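Long-range contacts in 6-phospho-beta-glucosidase BglT (Thermotoga maritima, PDB 1UP7), which hydrolyses cellobiose 6'-phosphate to glucose 6-phosphate and glucose, as an NAD(+)- and manganese-dependent member of glycosyl hydrolase family 4: residues R152-L163 and H315-G323; E326-L334 and L358-R369. All blocks are in the same frame, centred on the assembly; numbering follows the deposited sequence.

Contact 1. Residues R152-L163 and H315-G323; sequences RNYLEYEKFIGL and HIVNTRNNG
Gly162 and Asn318 meet at a single antiparallel bridge of the hydrogen-bonded kind, where the last strand of the Rossmann-type parallel sheet, 160-162, touches the edge of strand 313-320. This is the tight part of the contact. With no side chain at Gly162, the two CA atoms come within 4.6 Å, and Gly162 O is gripped twice by one residue: Asn318 N lies 2.7 Å from it, tilted somewhat from the carbonyl plane, while Asn318 ND2, which also bonds to Glu335, sits 3.0 Å from it, above that plane. The return bond, Gly162 N to Asn318 O, is weak. Beside the bridge, Val317 CG2 packs against the Leu163 CD1 methyl at 3.5 Å and the branch methyl CG2 of Ile161.

Toward Glu156 and Glu158, which are exposed, the segments diverge and polar groups take over. A water accepts from Arg152 NH1 and donates to Asn318 O. Arg152, at the end of helix 144-155 with Asn153, bends at chi2 and chi3, bringing NH1 alongside Thr319 OG1 for a weak bond. At the partly exposed end Arg320, extended from CG to NE, lays its guanidinium nearly coplanar with the Asn153 amide; NE (2.8 Å) and NH2 (3.1 Å) both donate to Asn153 OD1 in its carbonyl plane. Asn153 ND2 is held in turn by Glu149 and by the carbonyl of Asp331, which fixes the amide flip.

Arg152 NH2 and Arg320 NH1 are 3.8 Å apart, a proximity of like charges that Glu158 and Glu156, whose OE1 is 6.0 Å from Arg320 NH2, may partly offset. Polar pairing thus joins the helix end to Arg320, at the end of strand 313-320, beside the tight bridge.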
loop_
_atom_site.group_PDB
_atom_site.type_symbol
_atom_site.label_atom_id
_atom_site.label_comp_id
_atom_site.label_asym_id
_atom_site.label_seq_id
_atom_site.Cartn_x
_atom_site.Cartn_y
_atom_site.Cartn_z
ATOM N N ARG A 152 9.150 18.962 0.778
ATOM C CA ARG A 152 8.976 17.820 -0.136
ATOM C C ARG A 152 7.519 17.533 -0.477
ATOM O O ARG A 152 7.193 17.270 -1.637
ATOM C CB ARG A 152 9.595 16.552 0.454
ATOM C CG ARG A 152 11.098 16.605 0.524
ATOM C CD ARG A 152 11.790 16.778 -0.814
ATOM N NE ARG A 152 11.321 15.815 -1.807
ATOM C CZ ARG A 152 11.820 14.589 -1.973
ATOM N NH1 ARG A 152 12.798 14.126 -1.212
ATOM N NH2 ARG A 152 11.320 13.814 -2.908
ATOM N N ASN A 153 6.646 17.591 0.532
ATOM C CA ASN A 153 5.276 17.119 0.361
ATOM C C ASN A 153 4.220 18.190 0.142
ATOM O O ASN A 153 3.122 17.895 -0.300
ATOM C CB ASN A 153 4.908 16.176 1.523
ATOM C CG ASN A 153 5.634 14.839 1.415
ATOM O OD1 ASN A 153 5.985 14.409 0.315
ATOM N ND2 ASN A 153 5.878 14.196 2.547
ATOM N N TYR A 154 4.537 19.438 0.449
ATOM C CA TYR A 154 3.556 20.502 0.293
ATOM C C TYR A 154 4.029 21.559 -0.705
ATOM O O TYR A 154 3.262 21.957 -1.550
ATOM C CB TYR A 154 3.176 21.106 1.644
ATOM C CG TYR A 154 2.511 20.099 2.557
ATOM C CD1 TYR A 154 3.282 19.182 3.266
ATOM C CD2 TYR A 154 1.103 20.029 2.659
ATOM C CE1 TYR A 154 2.697 18.236 4.086
ATOM C CE2 TYR A 154 0.505 19.078 3.477
ATOM C CZ TYR A 154 1.314 18.191 4.186
ATOM O OH TYR A 154 0.775 17.269 5.025
ATOM N N LEU A 155 5.301 21.989 -0.639
ATOM C CA LEU A 155 5.844 22.832 -1.730
ATOM C C LEU A 155 6.275 21.999 -2.939
ATOM O O LEU A 155 6.405 22.523 -4.034
ATOM C CB LEU A 155 6.990 23.720 -1.259
ATOM C CG LEU A 155 6.779 24.449 0.080
ATOM C CD1 LEU A 155 8.005 25.275 0.359
ATOM C CD2 LEU A 155 5.502 25.342 0.114
ATOM N N GLU A 156 6.495 20.693 -2.735
ATOM C CA GLU A 156 6.817 19.772 -3.829
ATOM C C GLU A 156 8.068 20.250 -4.558
ATOM O O GLU A 156 8.115 20.302 -5.786
ATOM C CB GLU A 156 5.605 19.569 -4.796
ATOM C CG GLU A 156 4.373 18.942 -4.112
ATOM C CD GLU A 156 3.172 18.723 -5.038
ATOM O OE1 GLU A 156 3.344 18.285 -6.187
ATOM O OE2 GLU A 156 2.023 18.970 -4.616
ATOM N N TYR A 157 9.081 20.612 -3.787
ATOM C CA TYR A 157 10.396 20.880 -4.337
ATOM C C TYR A 157 11.311 19.708 -4.018
ATOM O O TYR A 157 11.665 19.496 -2.857
ATOM C CB TYR A 157 10.943 22.187 -3.762
ATOM C CG TYR A 157 12.191 22.652 -4.461
ATOM C CD1 TYR A 157 12.125 23.253 -5.724
ATOM C CD2 TYR A 157 13.437 22.464 -3.880
ATOM C CE1 TYR A 157 13.269 23.677 -6.364
ATOM C CE2 TYR A 157 14.587 22.886 -4.510
ATOM C CZ TYR A 157 14.509 23.481 -5.749
ATOM O OH TYR A 157 15.667 23.883 -6.383
ATOM N N GLU A 158 11.668 18.944 -5.045
ATOM C CA GLU A 158 12.322 17.657 -4.856
ATOM C C GLU A 158 13.717 17.755 -4.230
ATOM O O GLU A 158 14.054 16.987 -3.332
ATOM C CB GLU A 158 12.411 16.881 -6.176
ATOM C CG GLU A 158 13.135 15.558 -5.943
ATOM C CD GLU A 158 13.067 14.578 -7.098
ATOM O OE1 GLU A 158 13.104 15.012 -8.289
ATOM O OE2 GLU A 158 13.004 13.354 -6.787
ATOM N N LYS A 159 14.509 18.714 -4.688
ATOM C CA LYS A 159 15.900 18.846 -4.277
ATOM C C LYS A 159 16.057 19.639 -3.002
ATOM O O LYS A 159 16.769 20.654 -2.960
ATOM C CB LYS A 159 16.721 19.481 -5.392
ATOM C CG LYS A 159 17.006 18.510 -6.533
ATOM C CD LYS A 159 16.547 19.053 -7.815
ATOM C CE LYS A 159 17.714 19.544 -8.625
ATOM N NZ LYS A 159 18.165 20.832 -8.071
ATOM N N PHE A 160 15.400 19.159 -1.946
ATOM C CA PHE A 160 15.547 19.732 -0.628
ATOM C C PHE A 160 15.905 18.599 0.315
ATOM O O PHE A 160 15.100 17.675 0.561
ATOM C CB PHE A 160 14.250 20.394 -0.218
ATOM C CG PHE A 160 14.327 21.168 1.081
ATOM C CD1 PHE A 160 14.241 20.501 2.328
ATOM C CD2 PHE A 160 14.448 22.565 1.074
ATOM C CE1 PHE A 160 14.276 21.210 3.521
ATOM C CE2 PHE A 160 14.482 23.304 2.300
ATOM C CZ PHE A 160 14.397 22.634 3.504
ATOM N N ILE A 161 17.125 18.667 0.835
ATOM C CA ILE A 161 17.655 17.609 1.662
ATOM C C ILE A 161 17.837 18.094 3.080
ATOM O O ILE A 161 18.650 18.989 3.321
ATOM C CB ILE A 161 19.000 17.109 1.090
ATOM C CG1 ILE A 161 18.843 16.725 -0.378
ATOM C CG2 ILE A 161 19.525 15.953 1.917
ATOM C CD1 ILE A 161 20.198 16.338 -1.073
ATOM N N GLY A 162 17.096 17.492 4.005
ATOM C CA GLY A 162 17.175 17.850 5.409
ATOM C C GLY A 162 18.302 17.096 6.076
ATOM O O GLY A 162 18.471 15.880 5.888
ATOM N N LEU A 163 19.082 17.823 6.855
ATOM C CA LEU A 163 20.233 17.252 7.541
ATOM C C LEU A 163 20.152 17.534 9.021
ATOM O O LEU A 163 19.491 18.459 9.434
ATOM C CB LEU A 163 21.497 17.886 7.006
ATOM C CG LEU A 163 22.586 16.994 6.482
ATOM C CD1 LEU A 163 22.024 16.104 5.395
ATOM C CD2 LEU A 163 23.685 17.878 5.959
ATOM N N HIS A 315 24.774 8.317 2.922
ATOM C CA HIS A 315 24.536 9.402 3.865
ATOM C C HIS A 315 23.163 9.273 4.479
ATOM O O HIS A 315 22.199 8.992 3.768
ATOM C CB HIS A 315 24.657 10.758 3.159
ATOM C CG HIS A 315 26.035 11.028 2.677
ATOM N ND1 HIS A 315 27.055 11.402 3.527
ATOM C CD2 HIS A 315 26.598 10.858 1.457
ATOM C CE1 HIS A 315 28.177 11.504 2.837
ATOM N NE2 HIS A 315 27.924 11.183 1.578
ATOM N N ILE A 316 23.079 9.477 5.788
ATOM C CA ILE A 316 21.796 9.461 6.447
ATOM C C ILE A 316 21.218 10.846 6.403
ATOM O O ILE A 316 21.803 11.793 6.889
ATOM C CB ILE A 316 21.863 8.933 7.877
ATOM C CG1 ILE A 316 22.480 7.527 7.892
ATOM C CG2 ILE A 316 20.454 8.919 8.454
ATOM C CD1 ILE A 316 22.864 7.019 9.287
ATOM N N VAL A 317 20.027 10.946 5.848
ATOM C CA VAL A 317 19.531 12.201 5.333
ATOM C C VAL A 317 18.003 12.212 5.520
ATOM O O VAL A 317 17.404 11.158 5.673
ATOM C CB VAL A 317 20.032 12.244 3.856
ATOM C CG1 VAL A 317 18.929 12.350 2.780
ATOM C CG2 VAL A 317 21.223 13.195 3.695
ATOM N N ASN A 318 17.381 13.390 5.584
ATOM C CA ASN A 318 15.908 13.477 5.633
ATOM C C ASN A 318 15.319 13.562 4.249
ATOM O O ASN A 318 15.632 14.479 3.486
ATOM C CB ASN A 318 15.395 14.665 6.450
ATOM C CG ASN A 318 15.721 14.538 7.895
ATOM O OD1 ASN A 318 14.882 14.166 8.726
ATOM N ND2 ASN A 318 16.964 14.815 8.219
ATOM N N THR A 319 14.445 12.610 3.941
ATOM C CA THR A 319 13.923 12.435 2.604
ATOM C C THR A 319 12.710 11.501 2.666
ATOM O O THR A 319 12.451 10.901 3.727
ATOM C CB THR A 319 15.044 11.875 1.717
ATOM O OG1 THR A 319 14.637 11.948 0.352
ATOM C CG2 THR A 319 15.256 10.381 1.965
ATOM N N ARG A 320 11.967 11.389 1.557
ATOM C CA ARG A 320 10.816 10.478 1.507
ATOM C C ARG A 320 11.226 9.038 1.694
ATOM O O ARG A 320 12.181 8.594 1.095
ATOM C CB ARG A 320 10.068 10.581 0.192
ATOM C CG ARG A 320 9.244 11.832 -0.005
ATOM C CD ARG A 320 8.427 11.775 -1.298
ATOM N NE ARG A 320 7.604 12.956 -1.483
ATOM C CZ ARG A 320 7.278 13.451 -2.680
ATOM N NH1 ARG A 320 7.703 12.870 -3.782
ATOM N NH2 ARG A 320 6.500 14.518 -2.782
ATOM N N ASN A 321 10.480 8.321 2.523
ATOM C CA ASN A 321 10.686 6.913 2.819
ATOM C C ASN A 321 10.957 6.104 1.550
ATOM O O ASN A 321 11.996 5.434 1.450
ATOM C CB ASN A 321 9.446 6.416 3.569
ATOM C CG ASN A 321 9.498 4.933 3.962
ATOM O OD1 ASN A 321 10.574 4.312 4.061
ATOM N ND2 ASN A 321 8.308 4.369 4.221
ATOM N N ASN A 322 10.032 6.194 0.585
ATOM C CA ASN A 322 10.069 5.388 -0.636
ATOM C C ASN A 322 10.521 3.935 -0.439
ATOM O O ASN A 322 11.425 3.461 -1.147
ATOM C CB ASN A 322 10.983 6.056 -1.679
ATOM C CG ASN A 322 10.419 7.377 -2.237
ATOM O OD1 ASN A 322 11.147 8.137 -2.829
ATOM N ND2 ASN A 322 9.134 7.621 -2.076
ATOM N N GLY A 323 9.936 3.217 0.515
ATOM C CA GLY A 323 10.259 1.798 0.648
ATOM C C GLY A 323 11.484 1.444 1.487
ATOM O O GLY A 323 11.828 0.279 1.639
HETATM O O HOH W 1 14.654 15.290 0.838
#

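Contact 2. Residues E326-L334 and L358-R369; sequences ENLPDDYVL and LSFIHAVKMYER
Tyr332 lies against helix 355-376 with Lys365 CG over the centre of its ring, a CH-pi contact 3.5 Å from the centroid and 7° off the normal. Pro329 CD, from the start of the same type I turn, covers the opposite face, so the ring is clamped between the two. Its hydroxyl shares a 2.8 Å hydrogen bond with His362 ND1, in the plane of the imidazole; the two rings meet rim to rim, their planes at 81°. Leu328 CD1 presses on a face of that imidazole, 3.3 Å from His362 CE1, and also packs on Leu358 CG. Ile361 CG2 closes the edge of the tyrosine ring and touches Leu334 CD2.

Farther out, a set of charged groups holds the lysine and the turn. Lys365 leaves the helix with CG anti to the backbone N (chi1 177°), which puts that methylene over the tyrosine; bends at chi2 and chi3 then carry NZ to a lone pair of Val333 O at 2.9 Å. Glu368 OE1 holds the same NZ through its syn lone pair, and Glu149 adds a second salt bridge. Asp331 OD1 accepts from Arg369 NH2 (2.8 Å) and, weakly, from NH1, which also pairs with Glu149. Three carboxylates thus surround the two positive groups, which would probably favour their charged forms.

Around this core, helix 144-155 supplies Glu149 and packs Asn153 against Val333 and Arg369. On another side of helix 355-376, Phe360 and Val364 rest on strand 195-203, while His362 stacks on His362 of a third subunit, placing the turn and helix beside a subunit interface.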
loop_
_atom_site.group_PDB
_atom_site.type_symbol
_atom_site.label_atom_id
_atom_site.label_comp_id
_atom_site.label_asym_id
_atom_site.label_seq_id
_atom_site.Cartn_x
_atom_site.Cartn_y
_atom_site.Cartn_z
ATOM N N GLU A 326 9.496 -0.665 5.086
ATOM C CA GLU A 326 8.378 -1.190 4.323
ATOM C C GLU A 326 7.025 -1.033 5.032
ATOM O O GLU A 326 6.006 -0.977 4.366
ATOM C CB GLU A 326 8.628 -2.631 3.877
ATOM C CG GLU A 326 8.516 -3.668 4.964
ATOM C CD GLU A 326 8.879 -5.073 4.480
ATOM O OE1 GLU A 326 9.992 -5.277 3.916
ATOM O OE2 GLU A 326 8.041 -5.987 4.678
ATOM N N ASN A 327 7.020 -0.959 6.365
ATOM C CA ASN A 327 5.761 -0.841 7.092
ATOM C C ASN A 327 5.474 0.602 7.516
ATOM O O ASN A 327 4.823 0.852 8.512
ATOM C CB ASN A 327 5.683 -1.821 8.269
ATOM C CG ASN A 327 6.805 -1.628 9.287
ATOM O OD1 ASN A 327 7.852 -1.056 8.983
ATOM N ND2 ASN A 327 6.574 -2.102 10.506
ATOM N N LEU A 328 5.987 1.551 6.742
ATOM C CA LEU A 328 5.621 2.966 6.905
ATOM C C LEU A 328 5.255 3.469 5.505
ATOM O O LEU A 328 5.822 2.974 4.508
ATOM C CB LEU A 328 6.815 3.741 7.450
ATOM C CG LEU A 328 6.872 4.410 8.830
ATOM C CD1 LEU A 328 5.662 4.185 9.738
ATOM C CD2 LEU A 328 8.168 4.052 9.521
ATOM N N PRO A 329 4.345 4.435 5.374
ATOM C CA PRO A 329 4.016 4.938 4.024
ATOM C C PRO A 329 5.210 5.519 3.256
ATOM O O PRO A 329 6.093 6.130 3.830
ATOM C CB PRO A 329 2.951 6.017 4.278
ATOM C CG PRO A 329 2.359 5.670 5.627
ATOM C CD PRO A 329 3.568 5.135 6.419
ATOM N N ASP A 330 5.217 5.326 1.948
ATOM C CA ASP A 330 6.269 5.865 1.095
ATOM C C ASP A 330 6.514 7.365 1.242
ATOM O O ASP A 330 7.642 7.826 1.105
ATOM C CB ASP A 330 5.953 5.611 -0.374
ATOM C CG ASP A 330 5.875 4.162 -0.711
ATOM O OD1 ASP A 330 6.430 3.336 0.055
ATOM O OD2 ASP A 330 5.266 3.775 -1.759
ATOM N N ASP A 331 5.441 8.120 1.443
ATOM C CA ASP A 331 5.517 9.578 1.470
ATOM C C ASP A 331 5.982 10.146 2.808
ATOM O O ASP A 331 6.199 11.351 2.895
ATOM C CB ASP A 331 4.158 10.197 1.108
ATOM C CG ASP A 331 3.034 9.632 1.961
ATOM O OD1 ASP A 331 2.844 10.047 3.123
ATOM O OD2 ASP A 331 2.325 8.686 1.577
ATOM N N TYR A 332 6.123 9.332 3.851
ATOM C CA TYR A 332 6.676 9.876 5.110
ATOM C C TYR A 332 8.091 10.349 4.825
ATOM O O TYR A 332 8.919 9.560 4.331
ATOM C CB TYR A 332 6.737 8.830 6.219
ATOM C CG TYR A 332 5.491 8.620 7.076
ATOM C CD1 TYR A 332 4.192 8.897 6.591
ATOM C CD2 TYR A 332 5.619 8.118 8.375
ATOM C CE1 TYR A 332 3.055 8.681 7.396
ATOM C CE2 TYR A 332 4.488 7.914 9.203
ATOM C CZ TYR A 332 3.222 8.182 8.696
ATOM O OH TYR A 332 2.150 7.924 9.488
ATOM N N VAL A 333 8.381 11.628 5.083
ATOM C CA VAL A 333 9.784 12.045 5.184
ATOM C C VAL A 333 10.380 11.431 6.457
ATOM O O VAL A 333 9.825 11.599 7.561
ATOM C CB VAL A 333 9.952 13.588 5.195
ATOM C CG1 VAL A 333 11.331 13.987 5.687
ATOM C CG2 VAL A 333 9.662 14.182 3.780
ATOM N N LEU A 334 11.476 10.698 6.288
ATOM C CA LEU A 334 12.191 10.080 7.382
ATOM C C LEU A 334 13.661 10.474 7.313
ATOM O O LEU A 334 14.134 10.972 6.292
ATOM C CB LEU A 334 12.092 8.548 7.279
ATOM C CG LEU A 334 10.676 7.974 7.274
ATOM C CD1 LEU A 334 10.736 6.467 7.007
ATOM C CD2 LEU A 334 9.944 8.315 8.562
ATOM N N LEU A 358 7.728 2.859 15.591
ATOM C CA LEU A 358 6.571 3.343 14.825
ATOM C C LEU A 358 5.576 4.128 15.716
ATOM O O LEU A 358 4.990 5.094 15.257
ATOM C CB LEU A 358 5.879 2.196 14.092
ATOM C CG LEU A 358 6.362 1.980 12.652
ATOM C CD1 LEU A 358 7.884 1.877 12.542
ATOM C CD2 LEU A 358 5.676 0.783 11.981
ATOM N N SER A 359 5.414 3.741 16.986
ATOM C CA SER A 359 4.488 4.448 17.852
ATOM C C SER A 359 4.863 5.927 17.891
ATOM O O SER A 359 3.975 6.800 17.797
ATOM C CB SER A 359 4.451 3.883 19.264
ATOM O OG SER A 359 5.705 4.039 19.931
ATOM N N PHE A 360 6.159 6.221 18.000
ATOM C CA PHE A 360 6.581 7.626 17.970
ATOM C C PHE A 360 6.526 8.243 16.573
ATOM O O PHE A 360 6.010 9.334 16.422
ATOM C CB PHE A 360 7.977 7.828 18.566
ATOM C CG PHE A 360 8.073 7.421 20.013
ATOM C CD1 PHE A 360 7.607 8.271 21.022
ATOM C CD2 PHE A 360 8.619 6.195 20.359
ATOM C CE1 PHE A 360 7.690 7.892 22.356
ATOM C CE2 PHE A 360 8.715 5.815 21.686
ATOM C CZ PHE A 360 8.239 6.658 22.679
ATOM N N ILE A 361 7.046 7.548 15.561
ATOM C CA ILE A 361 7.127 8.124 14.239
ATOM C C ILE A 361 5.748 8.522 13.693
ATOM O O ILE A 361 5.589 9.637 13.156
ATOM C CB ILE A 361 7.839 7.166 13.257
ATOM C CG1 ILE A 361 9.299 6.864 13.713
ATOM C CG2 ILE A 361 7.740 7.697 11.821
ATOM C CD1 ILE A 361 9.945 5.701 12.950
ATOM N N HIS A 362 4.761 7.619 13.815
ATOM C CA HIS A 362 3.423 7.892 13.319
ATOM C C HIS A 362 2.853 9.131 14.046
ATOM O O HIS A 362 2.364 10.054 13.415
ATOM C CB HIS A 362 2.493 6.688 13.570
ATOM C CG HIS A 362 2.595 5.590 12.566
ATOM N ND1 HIS A 362 2.429 5.795 11.208
ATOM C CD2 HIS A 362 2.790 4.254 12.724
ATOM C CE1 HIS A 362 2.533 4.641 10.573
ATOM N NE2 HIS A 362 2.733 3.688 11.469
ATOM N N ALA A 363 2.910 9.149 15.375
ATOM C CA ALA A 363 2.264 10.226 16.138
ATOM C C ALA A 363 2.867 11.599 15.793
ATOM O O ALA A 363 2.162 12.592 15.563
ATOM C CB ALA A 363 2.356 9.964 17.706
ATOM N N VAL A 364 4.187 11.648 15.734
ATOM C CA VAL A 364 4.822 12.907 15.418
ATOM C C VAL A 364 4.623 13.284 13.952
ATOM O O VAL A 364 4.448 14.468 13.637
ATOM C CB VAL A 364 6.295 12.879 15.827
ATOM C CG1 VAL A 364 7.023 14.129 15.344
ATOM C CG2 VAL A 364 6.373 12.749 17.372
ATOM N N LYS A 365 4.605 12.300 13.050
ATOM C CA LYS A 365 4.329 12.616 11.647
ATOM C C LYS A 365 2.917 13.231 11.472
ATOM O O LYS A 365 2.724 14.176 10.655
ATOM C CB LYS A 365 4.556 11.400 10.742
ATOM C CG LYS A 365 4.230 11.595 9.252
ATOM C CD LYS A 365 5.148 12.625 8.511
ATOM C CE LYS A 365 6.639 12.228 8.617
ATOM N NZ LYS A 365 7.632 13.316 8.316
ATOM N N MET A 366 1.935 12.708 12.215
ATOM C CA MET A 366 0.570 13.240 12.115
ATOM C C MET A 366 0.575 14.680 12.635
ATOM O O MET A 366 -0.026 15.568 12.074
ATOM C CB MET A 366 -0.423 12.350 12.880
ATOM C CG MET A 366 -0.572 10.939 12.304
ATOM S SD MET A 366 -1.192 10.987 10.584
ATOM C CE MET A 366 0.328 10.905 9.629
ATOM N N TYR A 367 1.276 14.883 13.725
ATOM C CA TYR A 367 1.406 16.183 14.295
ATOM C C TYR A 367 2.067 17.142 13.272
ATOM O O TYR A 367 1.618 18.279 13.123
ATOM C CB TYR A 367 2.228 16.109 15.596
ATOM C CG TYR A 367 3.054 17.344 15.752
ATOM C CD1 TYR A 367 2.485 18.486 16.289
ATOM C CD2 TYR A 367 4.388 17.404 15.272
ATOM C CE1 TYR A 367 3.205 19.631 16.423
ATOM C CE2 TYR A 367 5.136 18.591 15.366
ATOM C CZ TYR A 367 4.516 19.709 15.941
ATOM O OH TYR A 367 5.158 20.931 16.082
ATOM N N GLU A 368 3.113 16.682 12.578
ATOM C CA GLU A 368 3.805 17.494 11.586
ATOM C C GLU A 368 2.872 17.997 10.497
ATOM O O GLU A 368 2.918 19.182 10.134
ATOM C CB GLU A 368 4.974 16.737 10.940
ATOM C CG GLU A 368 6.247 16.615 11.780
ATOM C CD GLU A 368 7.347 15.879 11.017
ATOM O OE1 GLU A 368 7.022 15.161 10.024
ATOM O OE2 GLU A 368 8.539 16.004 11.397
ATOM N N ARG A 369 2.048 17.099 9.955
ATOM C CA ARG A 369 1.162 17.454 8.852
ATOM C C ARG A 369 0.018 18.339 9.340
ATOM O O ARG A 369 -0.416 19.239 8.601
ATOM C CB ARG A 369 0.656 16.244 8.019
ATOM C CG ARG A 369 1.664 15.111 7.850
ATOM C CD ARG A 369 2.081 14.687 6.457
ATOM N NE ARG A 369 1.624 13.342 6.198
ATOM C CZ ARG A 369 2.204 12.405 5.428
ATOM N NH1 ARG A 369 3.357 12.587 4.831
ATOM N NH2 ARG A 369 1.588 11.242 5.307
#

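Contacts 1 and 2, their centres 13 Å apart, are joined through the neighbouring strands 313-320 and 333-341: Leu334 N lies 2.7 Å from Thr319 O and Asn321 N 2.7 Å from Tyr332 O, both probable hydrogen bonds. Helix 144-155 links them as well, since Glu149 pairs with Asn153 of contact 1 and with Lys365 and Arg369 of contact 2. Contact 1 is nearer the active site. The Asn318 side chain is about 5 Å from that of Cys164, a manganese-binding residue, and the Leu163 side chain about 8 Å from the bound NAD. In contact 2, the Val333 side chain is about 11 Å from that of Cys164.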